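Local coordinates for putative polysaccharide deacetylase (Bdellovibrio bacteriovorus HD100, PDB 5JP6), which probably removes acetyl groups from peptidoglycan sugars, as a zinc-containing carbohydrate esterase family 4 deacetylase of a predatory bacterium, at residues F146-Q151 with E193-A198; K169-T174 with Y357-L362; L188-E193 with I344-L349; G297-N302 with R329-F334. The protein carries 1 engineered substitution. One frame throughout, in Å; residues are numbered along the deposited sequence.

Interaction 1: F146-Q151 with E193-A198; sequences FPDNTQ and EVNAKA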
loop_
_atom_site.group_PDB
_atom_site.type_symbol
_atom_site.label_atom_id
_atom_site.label_comp_id
_atom_site.label_asym_id
_atom_site.label_seq_id
_atom_site.Cartn_x
_atom_site.Cartn_y
_atom_site.Cartn_z
ATOM N N PHE A 146 15.393 -9.067 14.240
ATOM C CA PHE A 146 14.567 -10.259 14.141
ATOM C C PHE A 146 15.476 -11.367 13.519
ATOM O O PHE A 146 16.273 -11.104 12.604
ATOM C CB PHE A 146 13.336 -10.039 13.213
ATOM C CG PHE A 146 12.237 -9.174 13.801
ATOM C CD1 PHE A 146 11.435 -9.660 14.841
ATOM C CD2 PHE A 146 11.960 -7.886 13.302
ATOM C CE1 PHE A 146 10.407 -8.896 15.350
ATOM C CE2 PHE A 146 10.922 -7.135 13.857
ATOM C CZ PHE A 146 10.165 -7.638 14.868
ATOM N N PRO A 147 15.337 -12.615 13.995
ATOM C CA PRO A 147 16.041 -13.715 13.312
ATOM C C PRO A 147 15.551 -13.924 11.908
ATOM O O PRO A 147 14.395 -13.628 11.590
ATOM C CB PRO A 147 15.712 -14.950 14.172
ATOM C CG PRO A 147 14.495 -14.594 14.958
ATOM C CD PRO A 147 14.400 -13.090 15.042
ATOM N N ASP A 148 16.413 -14.443 11.034
ATOM C CA ASP A 148 15.901 -14.920 9.767
ATOM C C ASP A 148 14.812 -15.978 9.982
ATOM O O ASP A 148 14.932 -16.876 10.835
ATOM C CB ASP A 148 17.014 -15.580 8.946
ATOM C CG ASP A 148 18.103 -14.608 8.487
ATOM O OD1 ASP A 148 17.850 -13.398 8.330
ATOM O OD2 ASP A 148 19.242 -15.101 8.280
ATOM N N ASN A 149 13.751 -15.840 9.203
ATOM C CA ASN A 149 12.646 -16.783 9.220
ATOM C C ASN A 149 11.892 -16.741 7.911
ATOM O O ASN A 149 10.918 -16.036 7.770
ATOM C CB ASN A 149 11.710 -16.450 10.380
ATOM C CG ASN A 149 10.801 -17.610 10.744
ATOM O OD1 ASN A 149 10.521 -18.508 9.922
ATOM N ND2 ASN A 149 10.324 -17.585 11.974
ATOM N N THR A 150 12.406 -17.499 6.948
ATOM C CA THR A 150 11.811 -17.641 5.637
ATOM C C THR A 150 11.254 -19.046 5.525
ATOM O O THR A 150 11.972 -20.018 5.712
ATOM C CB THR A 150 12.845 -17.328 4.523
ATOM O OG1 THR A 150 13.242 -15.919 4.657
ATOM C CG2 THR A 150 12.278 -17.581 3.159
ATOM N N GLN A 151 9.969 -19.127 5.153
ATOM C CA GLN A 151 9.241 -20.364 5.085
ATOM C C GLN A 151 8.733 -20.553 3.660
ATOM O O GLN A 151 8.085 -19.679 3.079
ATOM C CB GLN A 151 8.117 -20.371 6.093
ATOM C CG GLN A 151 8.623 -20.371 7.535
ATOM C CD GLN A 151 7.517 -20.358 8.562
ATOM O OE1 GLN A 151 6.449 -20.916 8.362
ATOM N NE2 GLN A 151 7.784 -19.735 9.671
ATOM N N GLU A 193 16.624 -2.203 9.030
ATOM C CA GLU A 193 17.257 -1.913 10.330
ATOM C C GLU A 193 17.129 -3.061 11.321
ATOM O O GLU A 193 17.996 -3.218 12.207
ATOM C CB GLU A 193 16.555 -0.692 11.042
ATOM C CG GLU A 193 16.899 0.594 10.487
ATOM C CD GLU A 193 16.103 1.747 11.093
ATOM O OE1 GLU A 193 14.941 1.673 11.669
ATOM O OE2 GLU A 193 16.655 2.778 10.885
ATOM N N VAL A 194 16.025 -3.808 11.202
ATOM C CA VAL A 194 15.724 -4.878 12.150
ATOM C C VAL A 194 15.722 -6.275 11.493
ATOM O O VAL A 194 15.235 -7.256 12.078
ATOM C CB VAL A 194 14.404 -4.588 12.901
ATOM C CG1 VAL A 194 14.516 -3.292 13.688
ATOM C CG2 VAL A 194 13.199 -4.577 11.946
ATOM N N ASN A 195 16.251 -6.359 10.273
ATOM C CA ASN A 195 16.363 -7.639 9.537
ATOM C C ASN A 195 15.020 -8.272 9.239
ATOM O O ASN A 195 14.940 -9.472 9.133
ATOM C CB ASN A 195 17.268 -8.620 10.266
ATOM C CG ASN A 195 17.603 -9.839 9.448
ATOM O OD1 ASN A 195 17.970 -9.723 8.280
ATOM N ND2 ASN A 195 17.460 -11.024 10.041
ATOM N N ALA A 196 13.978 -7.453 9.084
ATOM C CA ALA A 196 12.668 -7.961 8.714
ATOM C C ALA A 196 12.521 -8.023 7.206
ATOM O O ALA A 196 12.916 -7.090 6.499
ATOM C CB ALA A 196 11.546 -7.110 9.288
ATOM N N LYS A 197 11.915 -9.108 6.721
ATOM C CA LYS A 197 11.590 -9.227 5.298
ATOM C C LYS A 197 10.076 -9.168 5.187
ATOM O O LYS A 197 9.363 -9.489 6.128
ATOM C CB LYS A 197 12.123 -10.542 4.734
ATOM C CG LYS A 197 13.623 -10.704 4.888
ATOM C CD LYS A 197 14.395 -9.656 4.108
ATOM C CE LYS A 197 15.904 -9.913 4.177
ATOM N NZ LYS A 197 16.450 -9.843 5.581
ATOM N N ALA A 198 9.598 -8.798 4.007
ATOM C CA ALA A 198 8.166 -8.605 3.763
ATOM C C ALA A 198 7.784 -9.010 2.351
ATOM O O ALA A 198 8.637 -9.225 1.503
ATOM C CB ALA A 198 7.798 -7.134 4.006
HETATM O O HOH W 1 13.816 -11.804 9.668
HETATM O O HOH W 2 15.831 -12.448 6.710
HETATM O O HOH W 3 19.658 -11.574 7.118
#
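A chi1 of -170° swings the carboxamide of N195 opposite its own backbone N and over to F146 and D148, whose OD1 comes to the same amide with the two side chains crossing at about a right angle. Both ND2 hydrogens are then spent across the contact: one on F146 O at 2.8 Å, the other on D148 OD1 at 3.0 Å. The two acceptors lie near the amide plane, but OD1 is met from above its carboxylate, whose plane is turned 57° from that of the amide. A backbone bond from F146 N to V194 O (2.8 Å) adds a third tie. Next to it the F146 ring runs alongside V194, with CD2 3.8 Å from V194 CG2; the ring also packs on L352 and Y353 of helix 339-354. N195, at positive phi, is also the C-prime residue of the Schellman motif that ends helix 183-193, so the residue terminating the helix grips the 146-151 loop as well. Waters link P147 O to N195 O, and D148 OD1 to both K197 NZ and N195 OD1. With N195 ND2 and two waters donating to D148 OD1, the carboxylate is probably stabilised in its charged form, and the double use of ND2 fixes the amide flip.

Interaction 2: K169-T174 with Y357-L362; sequences KEVVLT and YSVVLL
K169-T174 and Y357-L362 pair as parallel neighbours in the sheet of a NodB-type deacetylase domain, and E170 and V171 stand level with S358 and V359. The bonding follows the parallel ladder. S358 N donates to K169 O at 2.8 Å, V171 N to S358 O at 2.9 Å, and V360 N to V171 O at 2.8 Å. K169 O also accepts, over a longer distance, from a water that itself accepts from S358 OG. The next rung is broken: L173 N lies 4.4 Å from V360 O, and a water accepts from L173 N (2.8 Å) and donates to V360 O, satisfying both. This is where strand 358-364 is interrupted. The other edge of strand 170-176 is bonded too, with V172 paired to G330 and V332.

Side-chain polar ends find partners outside the pair. E170 OE1 accepts from A167 N and Q151 NE2, and OE2 from N149 ND2, so the carboxylate is held at both oxygens while V360 CG2 packs against its CD at 3.6 Å. Y357 OH is bonded to E325 OE1, and K169 NZ to R355 O. V172 CG2 reaches L362 CG at 3.9 Å, the two side chains crossing at about a right angle. A bend at chi3 (86°) folds the K169 chain across the Y357 ring, bringing CE over one face, 4.0 Å from the ring centroid and 13° off the normal.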
loop_
_atom_site.group_PDB
_atom_site.type_symbol
_atom_site.label_atom_id
_atom_site.label_comp_id
_atom_site.label_asym_id
_atom_site.label_seq_id
_atom_site.Cartn_x
_atom_site.Cartn_y
_atom_site.Cartn_z
ATOM N N LYS A 169 2.637 -16.691 17.167
ATOM C CA LYS A 169 3.457 -15.491 17.343
ATOM C C LYS A 169 4.378 -15.198 16.161
ATOM O O LYS A 169 5.356 -14.462 16.276
ATOM C CB LYS A 169 4.175 -15.468 18.692
ATOM C CG LYS A 169 3.159 -15.573 19.832
ATOM C CD LYS A 169 3.700 -15.192 21.162
ATOM C CE LYS A 169 3.587 -13.707 21.355
ATOM N NZ LYS A 169 3.965 -13.373 22.748
ATOM N N GLU A 170 3.998 -15.734 15.009
ATOM C CA GLU A 170 4.639 -15.371 13.742
ATOM C C GLU A 170 3.682 -14.527 12.920
ATOM O O GLU A 170 2.506 -14.885 12.771
ATOM C CB GLU A 170 5.070 -16.613 12.971
ATOM C CG GLU A 170 6.198 -17.382 13.629
ATOM C CD GLU A 170 6.703 -18.573 12.837
ATOM O OE1 GLU A 170 5.984 -19.071 11.925
ATOM O OE2 GLU A 170 7.841 -18.999 13.124
ATOM N N VAL A 171 4.213 -13.434 12.344
ATOM C CA VAL A 171 3.437 -12.595 11.445
ATOM C C VAL A 171 4.196 -12.351 10.150
ATOM O O VAL A 171 5.431 -12.263 10.123
ATOM C CB VAL A 171 3.003 -11.272 12.077
ATOM C CG1 VAL A 171 2.094 -11.506 13.265
ATOM C CG2 VAL A 171 4.205 -10.438 12.493
ATOM N N VAL A 172 3.428 -12.297 9.073
ATOM C CA VAL A 172 3.936 -12.018 7.736
ATOM C C VAL A 172 3.469 -10.617 7.381
ATOM O O VAL A 172 2.282 -10.323 7.420
ATOM C CB VAL A 172 3.384 -13.016 6.695
ATOM C CG1 VAL A 172 3.963 -12.773 5.314
ATOM C CG2 VAL A 172 3.614 -14.440 7.100
ATOM N N LEU A 173 4.427 -9.761 7.091
ATOM C CA LEU A 173 4.101 -8.403 6.773
ATOM C C LEU A 173 3.942 -8.208 5.266
ATOM O O LEU A 173 4.849 -8.557 4.487
ATOM C CB LEU A 173 5.196 -7.481 7.287
ATOM C CG LEU A 173 5.496 -7.586 8.791
ATOM C CD1 LEU A 173 6.495 -6.529 9.170
ATOM C CD2 LEU A 173 4.225 -7.514 9.657
ATOM N N THR A 174 2.782 -7.710 4.846
ATOM C CA THR A 174 2.484 -7.543 3.449
ATOM C C THR A 174 2.036 -6.141 3.115
ATOM O O THR A 174 1.346 -5.478 3.904
ATOM C CB THR A 174 1.496 -8.619 2.939
ATOM O OG1 THR A 174 0.148 -8.309 3.348
ATOM C CG2 THR A 174 1.866 -10.001 3.388
ATOM N N TYR A 357 6.620 -11.322 19.103
ATOM C CA TYR A 357 6.279 -11.774 17.763
ATOM C C TYR A 357 7.583 -11.846 16.897
ATOM O O TYR A 357 8.565 -11.108 17.142
ATOM C CB TYR A 357 5.145 -10.902 17.133
ATOM C CG TYR A 357 3.787 -11.076 17.774
ATOM C CD1 TYR A 357 3.408 -10.327 18.894
ATOM C CD2 TYR A 357 2.868 -12.008 17.289
ATOM C CE1 TYR A 357 2.195 -10.541 19.501
ATOM C CE2 TYR A 357 1.659 -12.200 17.926
ATOM C CZ TYR A 357 1.338 -11.481 19.037
ATOM O OH TYR A 357 0.105 -11.655 19.649
ATOM N N SER A 358 7.578 -12.736 15.897
ATOM C CA SER A 358 8.648 -12.848 14.926
ATOM C C SER A 358 8.087 -12.627 13.508
ATOM O O SER A 358 6.952 -12.976 13.219
ATOM C CB SER A 358 9.273 -14.245 14.995
ATOM O OG SER A 358 9.735 -14.501 16.293
ATOM N N VAL A 359 8.888 -12.010 12.628
ATOM C CA VAL A 359 8.484 -11.729 11.290
ATOM C C VAL A 359 8.912 -12.844 10.336
ATOM O O VAL A 359 10.075 -13.246 10.326
ATOM C CB VAL A 359 9.023 -10.371 10.801
ATOM C CG1 VAL A 359 8.703 -10.154 9.314
ATOM C CG2 VAL A 359 8.435 -9.235 11.639
ATOM N N VAL A 360 7.957 -13.352 9.562
ATOM C CA VAL A 360 8.188 -14.462 8.631
ATOM C C VAL A 360 8.010 -14.000 7.203
ATOM O O VAL A 360 7.037 -13.319 6.883
ATOM C CB VAL A 360 7.177 -15.597 8.892
ATOM C CG1 VAL A 360 7.241 -16.669 7.833
ATOM C CG2 VAL A 360 7.426 -16.186 10.279
ATOM N N LEU A 361 8.911 -14.453 6.332
ATOM C CA LEU A 361 8.745 -14.272 4.907
ATOM C C LEU A 361 8.236 -15.572 4.293
ATOM O O LEU A 361 8.810 -16.630 4.546
ATOM C CB LEU A 361 10.073 -13.915 4.241
ATOM C CG LEU A 361 10.023 -13.600 2.756
ATOM C CD1 LEU A 361 9.212 -12.377 2.476
ATOM C CD2 LEU A 361 11.455 -13.476 2.227
ATOM N N LEU A 362 7.158 -15.497 3.508
ATOM C CA LEU A 362 6.692 -16.681 2.770
ATOM C C LEU A 362 7.205 -16.535 1.337
ATOM O O LEU A 362 7.123 -15.444 0.748
ATOM C CB LEU A 362 5.157 -16.776 2.768
ATOM C CG LEU A 362 4.505 -16.879 4.141
ATOM C CD1 LEU A 362 2.985 -16.849 4.001
ATOM C CD2 LEU A 362 4.972 -18.125 4.873
HETATM O O HOH W 4 7.982 -15.205 18.093
HETATM O O HOH W 5 6.937 -10.713 6.296
#

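Interaction 3: L188-E193 with I344-L349; sequences LRALKE and IMPQFL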
loop_
_atom_site.group_PDB
_atom_site.type_symbol
_atom_site.label_atom_id
_atom_site.label_comp_id
_atom_site.label_asym_id
_atom_site.label_seq_id
_atom_site.Cartn_x
_atom_site.Cartn_y
_atom_site.Cartn_z
ATOM N N LEU A 188 11.275 0.330 3.573
ATOM C CA LEU A 188 12.472 -0.499 3.370
ATOM C C LEU A 188 13.524 -0.229 4.444
ATOM O O LEU A 188 14.137 -1.154 4.964
ATOM C CB LEU A 188 13.078 -0.279 1.993
ATOM C CG LEU A 188 12.272 -0.765 0.805
ATOM C CD1 LEU A 188 12.959 -0.434 -0.502
ATOM C CD2 LEU A 188 12.015 -2.274 0.872
ATOM N N ARG A 189 13.748 1.050 4.761
ATOM C CA ARG A 189 14.756 1.393 5.779
ATOM C C ARG A 189 14.370 0.791 7.117
ATOM O O ARG A 189 15.197 0.211 7.815
ATOM C CB ARG A 189 14.903 2.897 5.931
ATOM C CG ARG A 189 15.535 3.555 4.726
ATOM C CD ARG A 189 15.861 4.995 4.997
ATOM N NE ARG A 189 14.682 5.873 4.984
ATOM C CZ ARG A 189 14.171 6.472 3.906
ATOM N NH1 ARG A 189 14.676 6.259 2.705
ATOM N NH2 ARG A 189 13.123 7.274 4.031
ATOM N N ALA A 190 13.097 0.901 7.441
ATOM C CA ALA A 190 12.612 0.396 8.738
ATOM C C ALA A 190 12.766 -1.126 8.823
ATOM O O ALA A 190 13.224 -1.672 9.832
ATOM C CB ALA A 190 11.171 0.802 8.962
ATOM N N LEU A 191 12.401 -1.810 7.755
ATOM C CA LEU A 191 12.525 -3.261 7.714
ATOM C C LEU A 191 13.969 -3.695 7.829
ATOM O O LEU A 191 14.306 -4.618 8.583
ATOM C CB LEU A 191 11.885 -3.818 6.441
ATOM C CG LEU A 191 10.374 -3.665 6.310
ATOM C CD1 LEU A 191 9.922 -3.979 4.892
ATOM C CD2 LEU A 191 9.616 -4.560 7.276
ATOM N N LYS A 192 14.824 -3.055 7.043
ATOM C CA LYS A 192 16.212 -3.455 6.965
ATOM C C LYS A 192 16.927 -3.294 8.312
ATOM O O LYS A 192 17.773 -4.134 8.682
ATOM C CB LYS A 192 16.957 -2.717 5.860
ATOM C CG LYS A 192 18.386 -3.209 5.656
ATOM C CD LYS A 192 19.045 -2.521 4.469
ATOM C CE LYS A 192 20.489 -2.995 4.362
ATOM N NZ LYS A 192 21.324 -2.210 3.412
ATOM N N GLU A 193 16.624 -2.203 9.030
ATOM C CA GLU A 193 17.257 -1.913 10.330
ATOM C C GLU A 193 17.129 -3.061 11.321
ATOM O O GLU A 193 17.996 -3.218 12.207
ATOM C CB GLU A 193 16.555 -0.692 11.042
ATOM C CG GLU A 193 16.899 0.594 10.487
ATOM C CD GLU A 193 16.103 1.747 11.093
ATOM O OE1 GLU A 193 14.941 1.673 11.669
ATOM O OE2 GLU A 193 16.655 2.778 10.885
ATOM N N ILE A 344 4.780 5.041 11.012
ATOM C CA ILE A 344 4.692 4.202 12.209
ATOM C C ILE A 344 5.491 2.901 12.115
ATOM O O ILE A 344 5.537 2.144 13.089
ATOM C CB ILE A 344 3.238 3.868 12.596
ATOM C CG1 ILE A 344 2.545 2.980 11.547
ATOM C CG2 ILE A 344 2.457 5.161 12.850
ATOM C CD1 ILE A 344 1.588 1.991 12.149
ATOM N N MET A 345 6.166 2.670 10.983
ATOM C CA MET A 345 6.741 1.344 10.783
ATOM C C MET A 345 7.843 0.998 11.807
ATOM O O MET A 345 7.827 -0.107 12.386
ATOM C CB MET A 345 7.189 1.141 9.341
ATOM C CG MET A 345 7.552 -0.309 8.996
ATOM S SD MET A 345 6.227 -1.516 9.323
ATOM C CE MET A 345 4.849 -0.831 8.414
ATOM N N PRO A 346 8.794 1.933 12.067
ATOM C CA PRO A 346 9.783 1.564 13.103
ATOM C C PRO A 346 9.154 1.244 14.463
ATOM O O PRO A 346 9.534 0.277 15.118
ATOM C CB PRO A 346 10.675 2.806 13.175
ATOM C CG PRO A 346 10.574 3.400 11.801
ATOM C CD PRO A 346 9.143 3.201 11.371
ATOM N N GLN A 347 8.144 2.012 14.830
ATOM C CA GLN A 347 7.485 1.842 16.097
ATOM C C GLN A 347 6.721 0.476 16.125
ATOM O O GLN A 347 6.730 -0.277 17.128
ATOM C CB GLN A 347 6.544 3.000 16.354
ATOM C CG GLN A 347 5.930 2.949 17.746
ATOM C CD GLN A 347 6.831 3.572 18.815
ATOM O OE1 GLN A 347 7.123 4.736 18.737
ATOM N NE2 GLN A 347 7.317 2.787 19.752
ATOM N N PHE A 348 6.073 0.152 15.015
ATOM C CA PHE A 348 5.342 -1.098 14.871
ATOM C C PHE A 348 6.271 -2.289 15.031
ATOM O O PHE A 348 5.968 -3.242 15.736
ATOM C CB PHE A 348 4.629 -1.146 13.515
ATOM C CG PHE A 348 3.979 -2.461 13.220
ATOM C CD1 PHE A 348 2.855 -2.855 13.899
ATOM C CD2 PHE A 348 4.514 -3.342 12.279
ATOM C CE1 PHE A 348 2.235 -4.067 13.622
ATOM C CE2 PHE A 348 3.917 -4.560 12.037
ATOM C CZ PHE A 348 2.780 -4.914 12.698
ATOM N N LEU A 349 7.400 -2.233 14.331
ATOM C CA LEU A 349 8.368 -3.297 14.403
ATOM C C LEU A 349 8.917 -3.489 15.826
ATOM O O LEU A 349 9.082 -4.615 16.275
ATOM C CB LEU A 349 9.467 -3.063 13.374
ATOM C CG LEU A 349 9.022 -3.095 11.895
ATOM C CD1 LEU A 349 10.105 -2.536 10.978
ATOM C CD2 LEU A 349 8.588 -4.484 11.497
#
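A190 lies at the centre of the contact between helix 183-193 and helix 339-354, its CA only 5.3 Å from that of P346. The segment axes approach to 9.0 Å and run in the same sense, inclined by 25° (signed crossing angle -25°), a spacing consistent with the small side chain at the centre. The side chains that meet are apolar, and no polar bond joins the segments. A190 CB points at the partner helix and touches M345 CG at 3.8 Å and P346 CG at 3.9 Å. M345 brings CG to this spot with chi1 at -169°, opposite the backbone N, and the chain then bends at chi2 and chi3. L349 supplies the other part: its CD1 rests 3.4 Å from A190 O and 4.2 Å from L191 CD2, a methyl set against a helix carbonyl as well as a side chain.

Backbone bonding concerns each helix separately. Helix 339-354 is kinked at P346 and Q347, whose N atoms lack bonds to the preceding turn; regular bonding returns with F348 N to I344 O at 2.8 Å. On the sheet side, L191, F348 and L349 all rest on L173 of strand 170-176, and M345 on F175. F348 also touches V320 of helix 313-327, and L188 packs on helix 211-219.

Interaction 4: G297-N302 with R329-F334; sequences GEFAWN and RGIVLF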
loop_
_atom_site.group_PDB
_atom_site.type_symbol
_atom_site.label_atom_id
_atom_site.label_comp_id
_atom_site.label_asym_id
_atom_site.label_seq_id
_atom_site.Cartn_x
_atom_site.Cartn_y
_atom_site.Cartn_z
ATOM N N GLY A 297 0.276 -18.379 -6.148
ATOM C CA GLY A 297 -0.411 -18.372 -4.850
ATOM C C GLY A 297 -1.341 -17.169 -4.736
ATOM O O GLY A 297 -1.052 -16.113 -5.275
ATOM N N GLU A 298 -2.461 -17.380 -4.043
ATOM C CA GLU A 298 -3.508 -16.412 -3.776
ATOM C C GLU A 298 -3.400 -16.024 -2.319
ATOM O O GLU A 298 -3.600 -16.833 -1.423
ATOM C CB GLU A 298 -4.889 -17.016 -4.068
ATOM C CG GLU A 298 -6.057 -16.080 -3.789
ATOM C CD GLU A 298 -7.411 -16.743 -3.880
ATOM O OE1 GLU A 298 -7.470 -17.870 -4.492
ATOM O OE2 GLU A 298 -8.407 -16.190 -3.435
ATOM N N PHE A 299 -3.115 -14.760 -2.072
ATOM C CA PHE A 299 -2.827 -14.289 -0.715
ATOM C C PHE A 299 -3.941 -13.367 -0.260
ATOM O O PHE A 299 -4.098 -12.232 -0.754
ATOM C CB PHE A 299 -1.460 -13.603 -0.656
ATOM C CG PHE A 299 -0.333 -14.585 -0.597
ATOM C CD1 PHE A 299 0.044 -15.303 -1.751
ATOM C CD2 PHE A 299 0.311 -14.872 0.606
ATOM C CE1 PHE A 299 1.006 -16.261 -1.688
ATOM C CE2 PHE A 299 1.311 -15.832 0.645
ATOM C CZ PHE A 299 1.644 -16.519 -0.509
ATOM N N ALA A 300 -4.671 -13.823 0.750
ATOM C CA ALA A 300 -5.598 -12.969 1.476
ATOM C C ALA A 300 -4.807 -12.531 2.741
ATOM O O ALA A 300 -3.596 -12.339 2.675
ATOM C CB ALA A 300 -6.876 -13.727 1.777
ATOM N N TRP A 301 -5.463 -12.334 3.867
ATOM C CA TRP A 301 -4.819 -11.854 5.104
ATOM C C TRP A 301 -5.810 -12.148 6.242
ATOM O O TRP A 301 -6.993 -12.398 6.000
ATOM C CB TRP A 301 -4.497 -10.342 5.073
ATOM C CG TRP A 301 -5.728 -9.489 4.949
ATOM C CD1 TRP A 301 -6.427 -8.921 5.986
ATOM C CD2 TRP A 301 -6.406 -9.133 3.755
ATOM N NE1 TRP A 301 -7.514 -8.263 5.498
ATOM C CE2 TRP A 301 -7.525 -8.366 4.133
ATOM C CE3 TRP A 301 -6.195 -9.404 2.397
ATOM C CZ2 TRP A 301 -8.405 -7.866 3.216
ATOM C CZ3 TRP A 301 -7.087 -8.891 1.492
ATOM C CH2 TRP A 301 -8.178 -8.142 1.909
ATOM N N ASN A 302 -5.320 -12.091 7.482
ATOM C CA ASN A 302 -6.211 -12.172 8.643
ATOM C C ASN A 302 -6.023 -11.061 9.666
ATOM O O ASN A 302 -6.819 -10.942 10.575
ATOM C CB ASN A 302 -6.104 -13.520 9.347
ATOM C CG ASN A 302 -4.758 -13.731 9.981
ATOM O OD1 ASN A 302 -3.722 -13.648 9.328
ATOM N ND2 ASN A 302 -4.756 -14.000 11.277
ATOM N N ARG A 329 -1.287 -14.716 15.243
ATOM C CA ARG A 329 -0.368 -15.060 14.158
ATOM C C ARG A 329 -1.048 -14.727 12.836
ATOM O O ARG A 329 -2.271 -14.536 12.778
ATOM C CB ARG A 329 -0.034 -16.565 14.166
ATOM C CG ARG A 329 -1.149 -17.408 13.559
ATOM C CD ARG A 329 -0.807 -18.875 13.649
ATOM N NE ARG A 329 -1.033 -19.424 14.966
ATOM C CZ ARG A 329 -0.751 -20.684 15.287
ATOM N NH1 ARG A 329 -0.198 -21.495 14.396
ATOM N NH2 ARG A 329 -1.011 -21.121 16.498
ATOM N N GLY A 330 -0.261 -14.682 11.770
ATOM C CA GLY A 330 -0.841 -14.638 10.432
ATOM C C GLY A 330 -0.271 -13.566 9.566
ATOM O O GLY A 330 0.903 -13.249 9.676
ATOM N N ILE A 331 -1.101 -13.099 8.637
ATOM C CA ILE A 331 -0.697 -12.215 7.559
ATOM C C ILE A 331 -1.318 -10.854 7.788
ATOM O O ILE A 331 -2.541 -10.734 7.919
ATOM C CB ILE A 331 -1.097 -12.770 6.183
ATOM C CG1 ILE A 331 -0.362 -14.080 5.904
ATOM C CG2 ILE A 331 -0.835 -11.749 5.074
ATOM C CD1 ILE A 331 -0.785 -14.782 4.636
ATOM N N VAL A 332 -0.453 -9.836 7.843
ATOM C CA VAL A 332 -0.878 -8.454 8.084
ATOM C C VAL A 332 -0.998 -7.704 6.771
ATOM O O VAL A 332 -0.054 -7.732 5.969
ATOM C CB VAL A 332 0.144 -7.704 8.964
ATOM C CG1 VAL A 332 -0.378 -6.296 9.316
ATOM C CG2 VAL A 332 0.462 -8.500 10.221
ATOM N N LEU A 333 -2.104 -6.992 6.598
ATOM C CA LEU A 333 -2.308 -6.133 5.421
ATOM C C LEU A 333 -1.962 -4.665 5.721
ATOM O O LEU A 333 -2.668 -4.024 6.519
ATOM C CB LEU A 333 -3.766 -6.193 4.972
ATOM C CG LEU A 333 -4.112 -5.305 3.787
ATOM C CD1 LEU A 333 -3.337 -5.677 2.516
ATOM C CD2 LEU A 333 -5.617 -5.321 3.515
ATOM N N PHE A 334 -0.933 -4.165 5.026
ATOM C CA PHE A 334 -0.511 -2.740 5.038
ATOM C C PHE A 334 -0.559 -2.311 3.545
ATOM O O PHE A 334 -0.574 -3.129 2.615
ATOM C CB PHE A 334 0.897 -2.529 5.579
ATOM C CG PHE A 334 1.041 -2.628 7.086
ATOM C CD1 PHE A 334 0.379 -1.719 7.960
ATOM C CD2 PHE A 334 1.890 -3.572 7.631
ATOM C CE1 PHE A 334 0.598 -1.798 9.310
ATOM C CE2 PHE A 334 2.125 -3.616 8.995
ATOM C CZ PHE A 334 1.455 -2.755 9.813
#
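F299, at the end of strand 297-299, makes the first touch on I331: its CD2 is 4.2 Å from I331 CD1, which comes at the ring obliquely. A300 turns its methyl away and takes part through its carbonyl, with O 3.7 Å from I331 CG2; the same oxygen accepts from R277 NH2. At W301, chi1 of 62° wedges CG between the two backbone bonds of CA and lays the indole across L333. L333 CD2 sits over the centre of the six-membered ring, 3.8 Å from its centroid and 16° off the normal, a CH-pi contact. The indole NE1 is bonded to E304 OE2.

N302 then locks the chain down with three hydrogen bonds. Its N donates to I331 O (3.1 Å), OD1 accepts from I331 N (2.8 Å), and ND2 donates to R329 O (3.0 Å), in the amide plane and almost straight at 175°. The side chain thus takes up the backbone groups on both sides of G330. Since G330 has no side chain, OD1 can come within 3.2 Å of its CA. ND2 has a further acceptor in Q327 OE1, so the amide is held at both ends.

W301 also meets the ring of Y280, a ligand of the bound zinc ion together with D177 and H227, and L333 packs on D176; the indole and leucine therefore lie next to the metal site, the L333 side chain about 6 Å from the zinc ion. The segment crosses here from strand 297-299 to strand 303-304, which pairs with strand 330-335, while I331 also touches V172 and T174 of strand 170-176.

Overall arrangement
Interactions 1, 2 and 4 lie along one parallel sheet and interaction 3 packs two helices against it. Strand 170-176 is central, paired with strand 358-364 in interaction 2 and with strand 330-335 of interaction 4, whose centre is about 10 Å away. Interaction 1 adjoins interaction 2 (centres about 8 Å apart), where strand 150-153 adds to strand 358-364. Interactions 3 and 4, with centres about 19 Å apart, still touch through F348 and F334. Along the chain, 2 encloses 3, which encloses 4, whereas 1 crosses both 2 and 3. Pairing 170-176 with 358-364 joins parts of the chain some 180 residues apart; interaction 4 borders the zinc site, whereas interaction 1 lies away from it.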